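Local coordinates for protein putative NADH-flavin reductase (Lactobacillus casei ATCC 334, PDB 3H2S) that binds NADPH in a Rossmann-type domain and is probably an oxidoreductase of the NADH-flavin reductase kind, at residues A15-A18 with E19-R23; W131-G134 with A135-Y139; S185-T189 with G190-L194. All blocks are in the same frame, centred on the assembly; numbering follows the deposited sequence.

Interaction 1. Residues A15-A18 with E19-R23; sequences AIVA and EARRR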
# COMPACT_ATOMS: atom_id res chain seq x y z
N ALA A 15 14.28 -8.03 20.83
CA ALA A 15 14.73 -6.97 21.73
C ALA A 15 13.54 -6.12 22.17
O ALA A 15 13.44 -5.71 23.33
CB ALA A 15 15.77 -6.11 21.05
N ILE A 16 12.64 -5.84 21.22
CA ILE A 16 11.41 -5.10 21.49
C ILE A 16 10.50 -5.86 22.47
O ILE A 16 9.94 -5.27 23.40
CB ILE A 16 10.63 -4.81 20.20
CG1 ILE A 16 11.44 -3.84 19.31
CG2 ILE A 16 9.25 -4.24 20.52
CD1 ILE A 16 11.13 -3.96 17.80
N VAL A 17 10.38 -7.17 22.27
CA VAL A 17 9.57 -7.99 23.17
C VAL A 17 10.11 -7.92 24.60
O VAL A 17 9.37 -7.65 25.54
CB VAL A 17 9.48 -9.46 22.71
CG1 VAL A 17 8.87 -10.34 23.82
CG2 VAL A 17 8.65 -9.57 21.44
N ALA A 18 11.44 -8.00 24.73
CA ALA A 18 12.08 -7.96 26.04
C ALA A 18 11.89 -6.60 26.72
O ALA A 18 11.53 -6.53 27.91
CB ALA A 18 13.58 -8.28 25.91
N GLU A 19 12.08 -5.53 25.97
CA GLU A 19 11.94 -4.18 26.52
C GLU A 19 10.48 -3.94 26.90
O GLU A 19 10.20 -3.31 27.92
CB GLU A 19 12.41 -3.12 25.51
CG GLU A 19 12.31 -1.68 26.05
CD GLU A 19 13.22 -1.44 27.26
OE1 GLU A 19 14.16 -2.24 27.47
OE2 GLU A 19 12.97 -0.47 28.02
N ALA A 20 9.55 -4.40 26.06
CA ALA A 20 8.13 -4.31 26.38
C ALA A 20 7.79 -5.00 27.70
O ALA A 20 7.02 -4.45 28.49
CB ALA A 20 7.30 -4.89 25.25
N ARG A 21 8.32 -6.20 27.90
CA ARG A 21 8.06 -6.96 29.12
C ARG A 21 8.70 -6.29 30.31
O ARG A 21 8.12 -6.28 31.41
CB ARG A 21 8.56 -8.40 29.00
CG ARG A 21 7.73 -9.23 28.04
CD ARG A 21 8.38 -10.59 27.81
NE ARG A 21 7.95 -11.56 28.81
CZ ARG A 21 8.76 -12.44 29.39
NH1 ARG A 21 10.05 -12.46 29.07
NH2 ARG A 21 8.27 -13.31 30.26
N ARG A 22 9.91 -5.75 30.12
CA ARG A 22 10.58 -5.03 31.20
C ARG A 22 9.70 -3.88 31.67
O ARG A 22 9.60 -3.59 32.87
CB ARG A 22 11.95 -4.50 30.75
CG ARG A 22 12.74 -3.82 31.88
CD ARG A 22 14.16 -3.48 31.44
NE ARG A 22 14.24 -2.21 30.71
CZ ARG A 22 13.96 -1.02 31.23
NH1 ARG A 22 13.46 -0.91 32.45
NH2 ARG A 22 14.07 0.07 30.48
N ARG A 23 9.00 -3.26 30.71
CA ARG A 23 8.21 -2.07 30.98
C ARG A 23 6.76 -2.39 31.34
O ARG A 23 5.91 -1.51 31.32
CB ARG A 23 8.26 -1.14 29.76
CG ARG A 23 9.60 -0.48 29.57
CD ARG A 23 9.51 0.65 28.54
NE ARG A 23 10.84 1.07 28.15
CZ ARG A 23 11.11 2.22 27.54
NH1 ARG A 23 10.17 3.16 27.43
NH2 ARG A 23 12.35 2.48 27.17
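Val17 sets its CG1 beside its own carbonyl carbon (chi1 169°), and Arg21, with CG turned back beside its backbone N (chi1 -70°), lays its aliphatic chain along the same side of the helix one turn on. Arg21 CD comes within 4.0 Å of Val17 CG1, the two chains crossing at a slant, while Arg21 CG rests 3.4 Å from Val17 O. That oxygen also accepts the backbone N-H of Arg21, so methylene and amide gather around one carbonyl. The same i to i+4 ladder links Glu19 N to Ala15 O, Ala20 N to Ile16 O and Arg22 N to Ala18 O. These residues form the last turns of helix 11-22, the connection in the beta-alpha-beta crossover from strand 2-6 to strand 26-31 of the Rossmann fold. Ile16, Val17 and Ala20 face those strands, and the side chain of Ile16 lies about 7 Å from the bound NADPH. At the C-terminal end, Glu19 holds Arg22 and Arg23 in a salt-bridge network. Arg22 NE donates to Glu19 OE1 at 3.2 Å, meeting it on the syn side but 31° out of the carboxylate plane. Arg23 NE reaches Glu19 OE2 at 2.6 Å through the anti lone pair, with that oxygen lying in the guanidinium plane. A weak bond from Arg22 NH2 also falls on OE2, and Arg23 NH1 forms further salt bridges with Asp198 and Glu201 of helix 189-201.

Interaction 2. Residues W131-G134 with A135-Y139; sequences WYDG and ALYQY. With NDP (NADPH dihydro-nicotinamide-adenine-dinucleotide phosphate), chain C.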
# COMPACT_ATOMS: atom_id res chain seq x y z
N TRP A 131 21.38 -5.86 -1.50
CA TRP A 131 20.69 -5.08 -0.47
C TRP A 131 19.71 -4.09 -1.07
O TRP A 131 18.89 -3.52 -0.35
CB TRP A 131 21.69 -4.34 0.43
CG TRP A 131 22.69 -3.51 -0.32
CD1 TRP A 131 23.98 -3.85 -0.62
CD2 TRP A 131 22.48 -2.20 -0.87
NE1 TRP A 131 24.60 -2.82 -1.28
CE2 TRP A 131 23.70 -1.79 -1.45
CE3 TRP A 131 21.41 -1.30 -0.87
CZ2 TRP A 131 23.87 -0.54 -2.05
CZ3 TRP A 131 21.57 -0.06 -1.47
CH2 TRP A 131 22.79 0.30 -2.06
N TYR A 132 19.84 -3.83 -2.36
CA TYR A 132 19.11 -2.75 -2.98
C TYR A 132 17.60 -2.99 -2.98
O TYR A 132 16.82 -2.09 -2.72
CB TYR A 132 19.60 -2.50 -4.41
CG TYR A 132 18.99 -1.27 -5.02
CD1 TYR A 132 19.40 0.01 -4.62
CD2 TYR A 132 17.92 -1.37 -5.90
CE1 TYR A 132 18.79 1.14 -5.15
CE2 TYR A 132 17.30 -0.26 -6.41
CZ TYR A 132 17.75 1.00 -6.05
OH TYR A 132 17.12 2.11 -6.56
N ASP A 133 17.19 -4.17 -3.41
CA ASP A 133 15.77 -4.51 -3.48
C ASP A 133 15.03 -4.13 -2.18
O ASP A 133 14.02 -3.41 -2.20
CB ASP A 133 15.63 -6.01 -3.79
CG ASP A 133 14.20 -6.50 -3.78
OD1 ASP A 133 13.28 -5.80 -4.28
OD2 ASP A 133 14.02 -7.67 -3.41
N GLY A 134 15.54 -4.59 -1.04
CA GLY A 134 14.96 -4.22 0.24
C GLY A 134 15.02 -2.74 0.56
O GLY A 134 14.04 -2.18 1.05
N ALA A 135 16.16 -2.10 0.28
CA ALA A 135 16.31 -0.66 0.52
C ALA A 135 15.29 0.17 -0.29
O ALA A 135 14.66 1.09 0.24
CB ALA A 135 17.75 -0.21 0.19
N LEU A 136 15.12 -0.18 -1.56
CA LEU A 136 14.14 0.49 -2.41
C LEU A 136 12.74 0.37 -1.80
O LEU A 136 12.02 1.36 -1.64
CB LEU A 136 14.17 -0.10 -3.81
CG LEU A 136 13.12 0.45 -4.79
CD1 LEU A 136 13.36 1.95 -5.04
CD2 LEU A 136 13.15 -0.37 -6.09
N TYR A 137 12.33 -0.84 -1.47
CA TYR A 137 10.96 -1.03 -0.99
C TYR A 137 10.70 -0.45 0.40
O TYR A 137 9.59 -0.03 0.69
CB TYR A 137 10.55 -2.49 -1.09
CG TYR A 137 10.05 -2.84 -2.46
CD1 TYR A 137 10.82 -3.62 -3.33
CD2 TYR A 137 8.79 -2.44 -2.87
CE1 TYR A 137 10.34 -3.99 -4.59
CE2 TYR A 137 8.29 -2.82 -4.11
CZ TYR A 137 9.06 -3.59 -4.96
OH TYR A 137 8.52 -3.97 -6.16
N GLN A 138 11.75 -0.33 1.21
CA GLN A 138 11.62 0.39 2.49
C GLN A 138 11.55 1.90 2.30
O GLN A 138 10.92 2.60 3.10
CB GLN A 138 12.75 0.03 3.45
CG GLN A 138 12.58 -1.32 4.05
CD GLN A 138 12.98 -1.36 5.51
OE1 GLN A 138 14.16 -1.45 5.82
NE2 GLN A 138 11.99 -1.35 6.40
N TYR A 139 12.23 2.40 1.28
CA TYR A 139 12.05 3.79 0.89
C TYR A 139 10.58 4.02 0.48
O TYR A 139 9.94 4.95 0.93
CB TYR A 139 13.00 4.13 -0.26
CG TYR A 139 12.73 5.48 -0.88
CD1 TYR A 139 12.89 6.64 -0.14
CD2 TYR A 139 12.21 5.59 -2.17
CE1 TYR A 139 12.59 7.89 -0.70
CE2 TYR A 139 11.98 6.83 -2.75
CZ TYR A 139 12.19 7.97 -2.01
OH TYR A 139 11.91 9.20 -2.57
PA NDP C . 15.43 -10.14 11.19
O1A NDP C . 16.10 -10.61 9.86
O2A NDP C . 16.08 -10.50 12.48
O5B NDP C . 13.99 -11.00 10.94
C5B NDP C . 12.87 -10.09 11.09
C4B NDP C . 11.53 -10.90 11.29
O4B NDP C . 10.96 -11.11 10.02
C3B NDP C . 11.77 -12.34 11.87
O3B NDP C . 10.95 -12.44 12.99
C2B NDP C . 11.26 -13.26 10.69
O2B NDP C . 10.70 -14.48 11.04
C1B NDP C . 10.21 -12.29 10.06
N9A NDP C . 9.93 -12.67 8.67
C8A NDP C . 10.87 -12.58 7.61
N7A NDP C . 10.36 -12.95 6.43
C5A NDP C . 9.01 -13.26 6.72
C6A NDP C . 7.98 -13.68 5.86
N6A NDP C . 8.27 -13.88 4.54
N1A NDP C . 6.82 -14.17 6.42
C2A NDP C . 6.63 -13.92 7.75
N3A NDP C . 7.48 -13.33 8.64
C4A NDP C . 8.72 -13.08 8.10
O3 NDP C . 15.54 -8.58 10.95
PN NDP C . 16.12 -7.26 11.69
O1N NDP C . 15.65 -7.29 13.16
O2N NDP C . 17.61 -7.40 11.54
O5D NDP C . 15.52 -5.90 11.03
C5D NDP C . 14.33 -5.27 11.53
C4D NDP C . 14.10 -4.00 10.69
O4D NDP C . 15.33 -3.30 10.72
C3D NDP C . 13.69 -4.18 9.20
O3D NDP C . 12.84 -3.16 8.82
C2D NDP C . 15.10 -4.11 8.50
O2D NDP C . 14.99 -3.63 7.19
C1D NDP C . 15.73 -2.99 9.40
N1N NDP C . 17.17 -2.88 9.19
C2N NDP C . 17.64 -1.65 8.57
C3N NDP C . 19.11 -1.67 8.14
C7N NDP C . 19.63 -0.25 8.00
O7N NDP C . 18.92 0.61 7.49
N7N NDP C . 20.96 0.01 8.31
C4N NDP C . 20.07 -2.61 8.84
C5N NDP C . 19.49 -3.96 9.17
C6N NDP C . 18.00 -4.06 9.42
P2B NDP C . 11.65 -15.74 11.45
O1X NDP C . 12.31 -15.45 12.84
O2X NDP C . 10.67 -16.94 11.74
O3X NDP C . 12.68 -16.03 10.41
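Asp133 and Tyr137 meet one helical turn apart, the carboxylate oxygen OD1 of Asp133 sitting 3.4 Å from Tyr137 CD1. OD1 lies at the ring's C-H edge, near its plane, and the carboxylate is turned 83° from that plane; the other oxygen, OD2, accepts the backbone N-H of Gly79. Asp133 O takes the N-H of Tyr137 at 3.2 Å. The neighbouring carbonyls are used likewise: Trp131 O receives Ala135 N, Tyr132 O receives Leu136 N, and Gly134 O receives Gln138 N. These are early turns of helix 132-145, which packs beside helix 80-91 in the Rossmann-type domain and brings Gln138 to the cofactor. With CG beside the backbone N (chi1 -75°) and a bend at chi2, the Gln138 amide faces the ribose next to the nicotinamide. Its two ends divide the work: OE1 accepts from NADPH O2D at 2.7 Å, and NE2 donates to NADPH O3D at 3.1 Å. NE2 also donates to Glu141 OE1, which helps fix which way round the amide sits. Among the apolar contacts, Ala135 CB meets the Trp131 ring at its edge, 4.0 Å from Trp131 CE3, and Leu136 CB lies 4.1 Å from Tyr132 CE2. Met147 of the second subunit packs on Tyr137.

Interaction 3. Residues S185-T189 with G190-L194; sequences SHITT and GNMAL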
# COMPACT_ATOMS: atom_id res chain seq x y z
N SER A 185 28.19 5.37 12.50
CA SER A 185 26.75 5.53 12.58
C SER A 185 26.13 4.17 12.89
O SER A 185 26.10 3.29 12.04
CB SER A 185 26.24 6.08 11.24
OG SER A 185 24.83 6.08 11.21
N HIS A 186 25.74 3.97 14.15
CA HIS A 186 25.24 2.67 14.58
C HIS A 186 24.21 2.78 15.69
O HIS A 186 24.21 3.75 16.46
CB HIS A 186 26.39 1.75 15.00
CG HIS A 186 27.35 2.38 15.96
ND1 HIS A 186 27.08 2.51 17.31
CD2 HIS A 186 28.54 3.00 15.76
CE1 HIS A 186 28.10 3.10 17.91
NE2 HIS A 186 28.99 3.43 16.99
N ILE A 187 23.31 1.80 15.72
CA ILE A 187 22.34 1.66 16.80
C ILE A 187 22.18 0.17 17.10
O ILE A 187 22.08 -0.63 16.18
CB ILE A 187 20.97 2.26 16.39
CG1 ILE A 187 19.94 2.08 17.53
CG2 ILE A 187 20.43 1.57 15.14
CD1 ILE A 187 19.92 3.21 18.52
N THR A 188 22.25 -0.20 18.37
CA THR A 188 22.02 -1.58 18.77
C THR A 188 20.54 -1.95 18.76
O THR A 188 19.66 -1.08 18.89
CB THR A 188 22.62 -1.90 20.16
OG1 THR A 188 21.95 -1.12 21.18
CG2 THR A 188 24.12 -1.57 20.18
N THR A 189 20.26 -3.24 18.64
CA THR A 189 18.90 -3.73 18.79
C THR A 189 18.30 -3.31 20.14
O THR A 189 17.12 -2.98 20.22
CB THR A 189 18.82 -5.27 18.62
OG1 THR A 189 19.78 -5.89 19.47
CG2 THR A 189 19.13 -5.66 17.19
N GLY A 190 19.12 -3.30 21.20
CA GLY A 190 18.64 -2.88 22.51
C GLY A 190 18.22 -1.42 22.55
O GLY A 190 17.15 -1.09 23.08
N ASN A 191 19.01 -0.56 21.93
CA ASN A 191 18.72 0.88 21.92
C ASN A 191 17.57 1.28 21.00
O ASN A 191 16.72 2.10 21.37
CB ASN A 191 19.99 1.67 21.57
CG ASN A 191 20.85 1.93 22.78
OD1 ASN A 191 20.33 2.02 23.89
ND2 ASN A 191 22.17 1.91 22.60
N MSE A 192 17.45 0.57 19.88
CA MSE A 192 16.26 0.68 19.05
C MSE A 192 15.02 0.30 19.86
O MSE A 192 13.99 0.98 19.77
CB MSE A 192 16.37 -0.21 17.79
CG MSE A 192 15.10 -0.25 16.96
SE MSE A 192 14.61 1.51 16.22
CE MSE A 192 15.99 1.63 14.84
N ALA A 193 15.12 -0.76 20.66
CA ALA A 193 14.00 -1.16 21.51
C ALA A 193 13.62 -0.04 22.50
O ALA A 193 12.44 0.23 22.71
CB ALA A 193 14.31 -2.46 22.27
N LEU A 194 14.62 0.58 23.13
CA LEU A 194 14.38 1.73 24.00
C LEU A 194 13.59 2.81 23.27
O LEU A 194 12.63 3.35 23.81
CB LEU A 194 15.70 2.35 24.50
CG LEU A 194 16.57 1.61 25.53
CD1 LEU A 194 17.67 2.54 26.05
CD2 LEU A 194 15.72 1.07 26.68
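The extended backbone of Ile187 and Thr188 turns into helical geometry at Thr189, and the first i to i+4 bond follows at once, Met192 N to Thr188 O at 2.9 Å. Thr188 is the N-cap: its OG1, held between its own N and carbonyl carbon (chi1 64°), accepts the N-H of Asn191 at 3.1 Å. That hydroxyl is also hydrogen-bonded to Pro166 O. A valine in its place would probably leave Asn191 N without its capping acceptor and Pro166 O without its hydroxyl partner. The Asn191 amide lies beside the capping hydroxyl but finds its hydrogen bonds elsewhere, OD1 accepting from Thr168 N and ND2 donating to Asp214 OD1. Across the turn, Ile187 CD1 presses on Asn191 CB at 3.4 Å, and CG1 of the same isoleucine lies 4.2 Å from CB of the selenomethionine Met192. Farther along, Ala193 N bonds to Thr189 O. Ile187 and Met192 both pack on strands 153-158 and 209-214, while Thr189 touches Arg11 and Ala15 of helix 11-22. The whole is a classic threonine N-cap, here opening helix 189-201, which lies against the sheet of the Rossmann-type domain.

How the interactions relate
From the N terminus, interaction 1 comes first, in the last turns of the crossover helix 11-22; interaction 2 follows in the early turns of helix 132-145, and interaction 3 at the start of helix 189-201. Each is local within one continuous stretch, so none closes a long loop, and the three run in series without nesting or crossing. In space, interactions 1 and 3 are neighbours, their centres 13 Å apart: Ala15 packs on Thr189 and Ala193, and Glu19 on Leu194, joining helices 11-22 and 189-201. Interaction 2 sits on the opposite side of the chain's centre from interaction 1, about 12 Å away at the nearest atoms, and alone among them bonds to NADPH.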